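Local coordinates for protein phycocyanobilin lyase subunit alpha (Nostoc sp. PCC 7120, PDB 5N3U) that probably works with its partner CpcF as a lyase required for attaching the bilin chromophore to the phycocyanin alpha subunit CpcA, at residues F102-K116 / H143-A157. Sequence-based numbering, arbitrary orientation.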
loop_
_atom_site.group_PDB
_atom_site.type_symbol
_atom_site.label_atom_id
_atom_site.label_comp_id
_atom_site.label_asym_id
_atom_site.label_seq_id
_atom_site.Cartn_x
_atom_site.Cartn_y
_atom_site.Cartn_z
ATOM N N PHE A 102 17.214 -0.593 -24.908
ATOM C CA PHE A 102 15.915 -1.216 -25.059
ATOM C C PHE A 102 14.842 -0.602 -24.169
ATOM O O PHE A 102 13.687 -0.372 -24.618
ATOM C CB PHE A 102 16.017 -2.764 -24.842
ATOM C CG PHE A 102 14.684 -3.435 -24.750
ATOM C CD1 PHE A 102 14.009 -3.494 -23.544
ATOM C CD2 PHE A 102 14.071 -4.013 -25.886
ATOM C CE1 PHE A 102 12.771 -4.057 -23.434
ATOM C CE2 PHE A 102 12.823 -4.678 -25.764
ATOM C CZ PHE A 102 12.113 -4.612 -24.577
ATOM N N TYR A 103 15.215 -0.342 -22.925
ATOM C CA TYR A 103 14.267 0.077 -21.910
ATOM C C TYR A 103 13.823 1.549 -22.140
ATOM O O TYR A 103 12.722 1.898 -21.801
ATOM C CB TYR A 103 14.800 -0.144 -20.508
ATOM C CG TYR A 103 14.893 -1.595 -20.204
ATOM C CD1 TYR A 103 13.718 -2.324 -19.954
ATOM C CD2 TYR A 103 16.108 -2.267 -20.249
ATOM C CE1 TYR A 103 13.764 -3.739 -19.770
ATOM C CE2 TYR A 103 16.178 -3.641 -20.016
ATOM C CZ TYR A 103 14.996 -4.352 -19.796
ATOM O OH TYR A 103 15.026 -5.703 -19.607
ATOM N N VAL A 104 14.632 2.338 -22.794
ATOM C CA VAL A 104 14.185 3.673 -23.280
ATOM C C VAL A 104 13.153 3.521 -24.404
ATOM O O VAL A 104 12.172 4.192 -24.397
ATOM C CB VAL A 104 15.357 4.519 -23.741
ATOM C CG1 VAL A 104 14.859 5.771 -24.404
ATOM C CG2 VAL A 104 16.199 4.898 -22.557
ATOM N N ARG A 105 13.451 2.685 -25.374
ATOM C CA ARG A 105 12.517 2.395 -26.474
ATOM C C ARG A 105 11.187 1.935 -25.938
ATOM O O ARG A 105 10.112 2.398 -26.373
ATOM C CB ARG A 105 13.100 1.408 -27.496
ATOM C CG ARG A 105 14.452 1.827 -28.087
ATOM C CD ARG A 105 14.789 1.156 -29.440
ATOM N NE ARG A 105 14.954 -0.287 -29.378
ATOM C CZ ARG A 105 15.987 -0.908 -28.843
ATOM N NH1 ARG A 105 16.981 -0.198 -28.293
ATOM N NH2 ARG A 105 16.020 -2.224 -28.828
ATOM N N GLU A 106 11.247 1.083 -24.967
ATOM C CA GLU A 106 10.020 0.516 -24.343
ATOM C C GLU A 106 9.215 1.591 -23.641
ATOM O O GLU A 106 8.015 1.709 -23.788
ATOM C CB GLU A 106 10.389 -0.588 -23.331
ATOM C CG GLU A 106 9.160 -1.352 -22.881
ATOM C CD GLU A 106 9.508 -2.560 -22.027
ATOM O OE1 GLU A 106 10.252 -2.383 -21.014
ATOM O OE2 GLU A 106 9.073 -3.678 -22.421
ATOM N N ALA A 107 9.894 2.370 -22.812
ATOM C CA ALA A 107 9.251 3.439 -22.098
ATOM C C ALA A 107 8.631 4.452 -23.027
ATOM O O ALA A 107 7.521 4.886 -22.794
ATOM C CB ALA A 107 10.278 4.146 -21.207
ATOM N N ALA A 108 9.320 4.752 -24.123
ATOM C CA ALA A 108 8.817 5.721 -25.109
ATOM C C ALA A 108 7.608 5.223 -25.840
ATOM O O ALA A 108 6.611 5.912 -26.014
ATOM C CB ALA A 108 9.892 6.094 -26.134
ATOM N N ALA A 109 7.659 3.990 -26.258
ATOM C CA ALA A 109 6.503 3.389 -26.901
ATOM C C ALA A 109 5.306 3.322 -25.974
ATOM O O ALA A 109 4.197 3.585 -26.432
ATOM C CB ALA A 109 6.856 2.010 -27.406
ATOM N N GLN A 110 5.512 2.998 -24.697
ATOM C CA GLN A 110 4.383 2.988 -23.757
ATOM C C GLN A 110 3.799 4.406 -23.594
ATOM O O GLN A 110 2.559 4.604 -23.626
ATOM C CB GLN A 110 4.815 2.483 -22.385
ATOM C CG GLN A 110 5.119 1.014 -22.370
ATOM C CD GLN A 110 5.925 0.575 -21.105
ATOM O OE1 GLN A 110 6.525 1.391 -20.371
ATOM N NE2 GLN A 110 5.994 -0.740 -20.905
ATOM N N SER A 111 4.680 5.397 -23.498
ATOM C CA SER A 111 4.169 6.767 -23.368
ATOM C C SER A 111 3.491 7.273 -24.638
ATOM O O SER A 111 2.494 7.923 -24.556
ATOM C CB SER A 111 5.346 7.655 -22.956
ATOM O OG SER A 111 5.666 7.290 -21.628
ATOM N N LEU A 112 3.988 6.915 -25.807
ATOM C CA LEU A 112 3.332 7.254 -27.063
ATOM C C LEU A 112 1.993 6.575 -27.169
ATOM O O LEU A 112 1.052 7.161 -27.694
ATOM C CB LEU A 112 4.224 6.926 -28.228
ATOM C CG LEU A 112 5.409 7.861 -28.319
ATOM C CD1 LEU A 112 6.480 7.342 -29.231
ATOM C CD2 LEU A 112 5.013 9.261 -28.832
ATOM N N GLU A 113 1.855 5.346 -26.663
ATOM C CA GLU A 113 0.527 4.730 -26.598
ATOM C C GLU A 113 -0.455 5.574 -25.690
ATOM O O GLU A 113 -1.629 5.636 -25.976
ATOM C CB GLU A 113 0.658 3.346 -26.030
ATOM C CG GLU A 113 -0.625 2.500 -25.982
ATOM C CD GLU A 113 -1.591 2.790 -24.831
ATOM O OE1 GLU A 113 -1.196 3.341 -23.740
ATOM O OE2 GLU A 113 -2.804 2.484 -25.056
ATOM N N MET A 114 0.020 6.131 -24.594
ATOM C CA MET A 114 -0.780 6.892 -23.684
ATOM C C MET A 114 -1.138 8.229 -24.283
ATOM O O MET A 114 -2.279 8.691 -24.144
ATOM C CB MET A 114 -0.065 7.075 -22.357
ATOM C CG MET A 114 0.123 5.789 -21.595
ATOM S SD MET A 114 1.074 6.133 -20.063
ATOM C CE MET A 114 -0.189 6.859 -19.163
ATOM N N LEU A 115 -0.234 8.807 -25.051
ATOM C CA LEU A 115 -0.505 10.154 -25.641
ATOM C C LEU A 115 -1.377 10.103 -26.874
ATOM O O LEU A 115 -1.972 11.106 -27.213
ATOM C CB LEU A 115 0.779 10.838 -25.938
ATOM C CG LEU A 115 1.600 11.187 -24.719
ATOM C CD1 LEU A 115 3.006 11.632 -24.964
ATOM C CD2 LEU A 115 0.897 12.229 -23.902
ATOM N N LYS A 116 -1.463 8.954 -27.556
ATOM C CA LYS A 116 -2.384 8.731 -28.674
ATOM C C LYS A 116 -2.088 9.589 -29.893
ATOM O O LYS A 116 -2.963 9.797 -30.676
ATOM C CB LYS A 116 -3.890 8.981 -28.366
ATOM C CG LYS A 116 -4.490 8.501 -27.123
ATOM C CD LYS A 116 -4.623 7.051 -27.024
ATOM C CE LYS A 116 -5.159 6.706 -25.617
ATOM N NZ LYS A 116 -4.374 5.518 -25.105
ATOM N N HIS A 143 14.339 -9.829 -22.523
ATOM C CA HIS A 143 13.426 -9.075 -23.334
ATOM C C HIS A 143 13.643 -9.505 -24.789
ATOM O O HIS A 143 14.669 -10.047 -25.164
ATOM C CB HIS A 143 13.594 -7.557 -23.129
ATOM C CG HIS A 143 14.964 -7.007 -23.413
ATOM N ND1 HIS A 143 15.447 -6.826 -24.687
ATOM C CD2 HIS A 143 15.942 -6.551 -22.584
ATOM C CE1 HIS A 143 16.655 -6.286 -24.639
ATOM N NE2 HIS A 143 16.968 -6.113 -23.368
ATOM N N LEU A 144 12.684 -9.195 -25.636
ATOM C CA LEU A 144 12.851 -9.387 -27.069
ATOM C C LEU A 144 13.651 -8.294 -27.653
ATOM O O LEU A 144 13.971 -7.336 -26.950
ATOM C CB LEU A 144 11.473 -9.462 -27.738
ATOM C CG LEU A 144 10.572 -10.534 -27.172
ATOM C CD1 LEU A 144 9.163 -10.445 -27.685
ATOM C CD2 LEU A 144 11.112 -11.912 -27.453
ATOM N N VAL A 145 14.011 -8.414 -28.925
ATOM C CA VAL A 145 14.845 -7.451 -29.570
ATOM C C VAL A 145 14.258 -6.042 -29.648
ATOM O O VAL A 145 15.023 -5.051 -29.660
ATOM C CB VAL A 145 15.379 -7.873 -30.965
ATOM C CG1 VAL A 145 16.411 -8.982 -30.822
ATOM C CG2 VAL A 145 14.250 -8.201 -31.925
ATOM N N GLN A 146 12.909 -5.974 -29.656
ATOM C CA GLN A 146 12.204 -4.699 -29.597
ATOM C C GLN A 146 11.045 -4.854 -28.659
ATOM O O GLN A 146 10.653 -5.954 -28.329
ATOM C CB GLN A 146 11.717 -4.250 -30.998
ATOM C CG GLN A 146 12.779 -3.985 -32.065
ATOM C CD GLN A 146 13.598 -2.800 -31.698
ATOM O OE1 GLN A 146 13.291 -2.082 -30.754
ATOM N NE2 GLN A 146 14.588 -2.537 -32.458
ATOM N N PRO A 147 10.529 -3.735 -28.111
ATOM C CA PRO A 147 9.407 -3.807 -27.192
ATOM C C PRO A 147 8.134 -3.994 -28.002
ATOM O O PRO A 147 7.332 -3.059 -28.205
ATOM C CB PRO A 147 9.440 -2.443 -26.473
ATOM C CG PRO A 147 10.017 -1.521 -27.483
ATOM C CD PRO A 147 11.045 -2.359 -28.214
ATOM N N TYR A 148 7.955 -5.199 -28.522
ATOM C CA TYR A 148 6.823 -5.422 -29.451
ATOM C C TYR A 148 5.489 -5.190 -28.806
ATOM O O TYR A 148 4.572 -4.622 -29.454
ATOM C CB TYR A 148 6.919 -6.861 -30.042
ATOM C CG TYR A 148 8.114 -7.024 -30.997
ATOM C CD1 TYR A 148 8.117 -6.410 -32.242
ATOM C CD2 TYR A 148 9.224 -7.736 -30.619
ATOM C CE1 TYR A 148 9.133 -6.584 -33.111
ATOM C CE2 TYR A 148 10.304 -7.855 -31.449
ATOM C CZ TYR A 148 10.275 -7.296 -32.675
ATOM O OH TYR A 148 11.324 -7.392 -33.538
ATOM N N GLU A 149 5.322 -5.627 -27.572
ATOM C CA GLU A 149 4.090 -5.421 -26.894
ATOM C C GLU A 149 3.637 -3.967 -26.929
ATOM O O GLU A 149 2.519 -3.648 -27.337
ATOM C CB GLU A 149 4.187 -5.962 -25.462
ATOM C CG GLU A 149 2.942 -5.760 -24.576
ATOM C CD GLU A 149 3.043 -6.469 -23.190
ATOM O OE1 GLU A 149 4.111 -7.015 -22.849
ATOM O OE2 GLU A 149 2.016 -6.598 -22.469
ATOM N N ALA A 150 4.508 -3.067 -26.451
ATOM C CA ALA A 150 4.200 -1.627 -26.407
ATOM C C ALA A 150 4.081 -1.051 -27.750
ATOM O O ALA A 150 3.219 -0.209 -27.977
ATOM C CB ALA A 150 5.329 -0.941 -25.646
ATOM N N VAL A 151 4.862 -1.483 -28.710
ATOM C CA VAL A 151 4.793 -0.916 -30.052
ATOM C C VAL A 151 3.443 -1.245 -30.727
ATOM O O VAL A 151 2.796 -0.398 -31.383
ATOM C CB VAL A 151 5.946 -1.419 -30.956
ATOM C CG1 VAL A 151 5.688 -1.176 -32.432
ATOM C CG2 VAL A 151 7.294 -0.790 -30.506
ATOM N N LEU A 152 3.054 -2.488 -30.595
ATOM C CA LEU A 152 1.776 -2.920 -31.196
ATOM C C LEU A 152 0.615 -2.175 -30.496
ATOM O O LEU A 152 -0.274 -1.691 -31.142
ATOM C CB LEU A 152 1.599 -4.419 -30.981
ATOM C CG LEU A 152 2.531 -5.279 -31.876
ATOM C CD1 LEU A 152 2.644 -6.666 -31.339
ATOM C CD2 LEU A 152 2.201 -5.178 -33.359
ATOM N N GLU A 153 0.619 -2.144 -29.197
ATOM C CA GLU A 153 -0.423 -1.432 -28.464
ATOM C C GLU A 153 -0.431 0.008 -28.932
ATOM O O GLU A 153 -1.507 0.582 -29.193
ATOM C CB GLU A 153 -0.136 -1.459 -26.986
ATOM C CG GLU A 153 -0.484 -2.782 -26.388
ATOM C CD GLU A 153 -0.346 -2.806 -24.888
ATOM O OE1 GLU A 153 0.259 -1.867 -24.293
ATOM O OE2 GLU A 153 -0.836 -3.791 -24.296
ATOM N N ALA A 154 0.759 0.626 -29.029
ATOM C CA ALA A 154 0.781 2.027 -29.468
ATOM C C ALA A 154 0.192 2.270 -30.867
ATOM O O ALA A 154 -0.550 3.240 -31.119
ATOM C CB ALA A 154 2.197 2.546 -29.400
ATOM N N LEU A 155 0.453 1.355 -31.798
ATOM C CA LEU A 155 -0.022 1.489 -33.153
ATOM C C LEU A 155 -1.555 1.340 -33.205
ATOM O O LEU A 155 -2.211 2.089 -33.935
ATOM C CB LEU A 155 0.582 0.426 -34.093
ATOM C CG LEU A 155 2.040 0.739 -34.420
ATOM C CD1 LEU A 155 2.668 -0.477 -35.018
ATOM C CD2 LEU A 155 2.178 1.915 -35.332
ATOM N N GLY A 156 -2.082 0.475 -32.362
ATOM C CA GLY A 156 -3.541 0.433 -32.194
ATOM C C GLY A 156 -4.168 1.685 -31.674
ATOM O O GLY A 156 -5.186 2.208 -32.238
ATOM N N ALA A 157 -3.536 2.203 -30.635
ATOM C CA ALA A 157 -4.041 3.390 -29.916
ATOM C C ALA A 157 -4.005 4.624 -30.742
ATOM O O ALA A 157 -4.871 5.446 -30.589
ATOM C CB ALA A 157 -3.322 3.629 -28.596
HETATM O O HOH W 1 7.067 -4.105 -24.837
#
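Phe102 and His143 lie face to face, ring centroids 3.7 Å apart and planes only 12° from parallel, and their opposed directions slide each CB over the other's ring, giving two CH-pi contacts. With its CG anti to the backbone N, the Phe102 side chain leaves helix 102-115 for the hollow bounded by His143, Leu144 O, Gln146 and the Pro147 ring. His143 ND1 donates a nearly straight bond (2.7 Å, 173°) to Leu144 O, which lies in the imidazole plane, and this helps hold the ring's rotation. Tyr103 OH reaches the edge of that ring, 3.2 Å from His143 CD2, completing an aromatic cluster. Replacing His143 by alanine would keep only the CB contact, and is likely to strip the stacked ring from Phe102, the CD2 neighbour from Tyr103 OH and the ND1 donor from Leu144 O. Beyond the cluster, the Arg105 chain, bent at chi3, presents its guanidinium edge to Gln146: Arg105 NE donates to Gln146 OE1 at 2.8 Å, the guanidinium and amide planes steeply inclined to each other, while NH2 makes a weak bond to Val145 O. Further along, Pro147 CB packs on Glu106 CA and CG. Ala150 CB fits between Ala109 CB, 3.8 Å away, and Gln110 CG; Ala154 CB fits between Ala109 O and Glu113 CB, and Ala157 CB rests on Glu113 O. The alanines are consistent with the 8.2 Å axis approach at a crossing angle of 18°, near-parallel neighbours in a HEAT-repeat stack. Glu113 OE2 bridges Lys116 NZ and, outside the pair, Arg184. On their other sides, helix 102-115 packs on helices 72-83 and 90-96, and helix 148-157 on helix 176-190, placing the contact mid-stack.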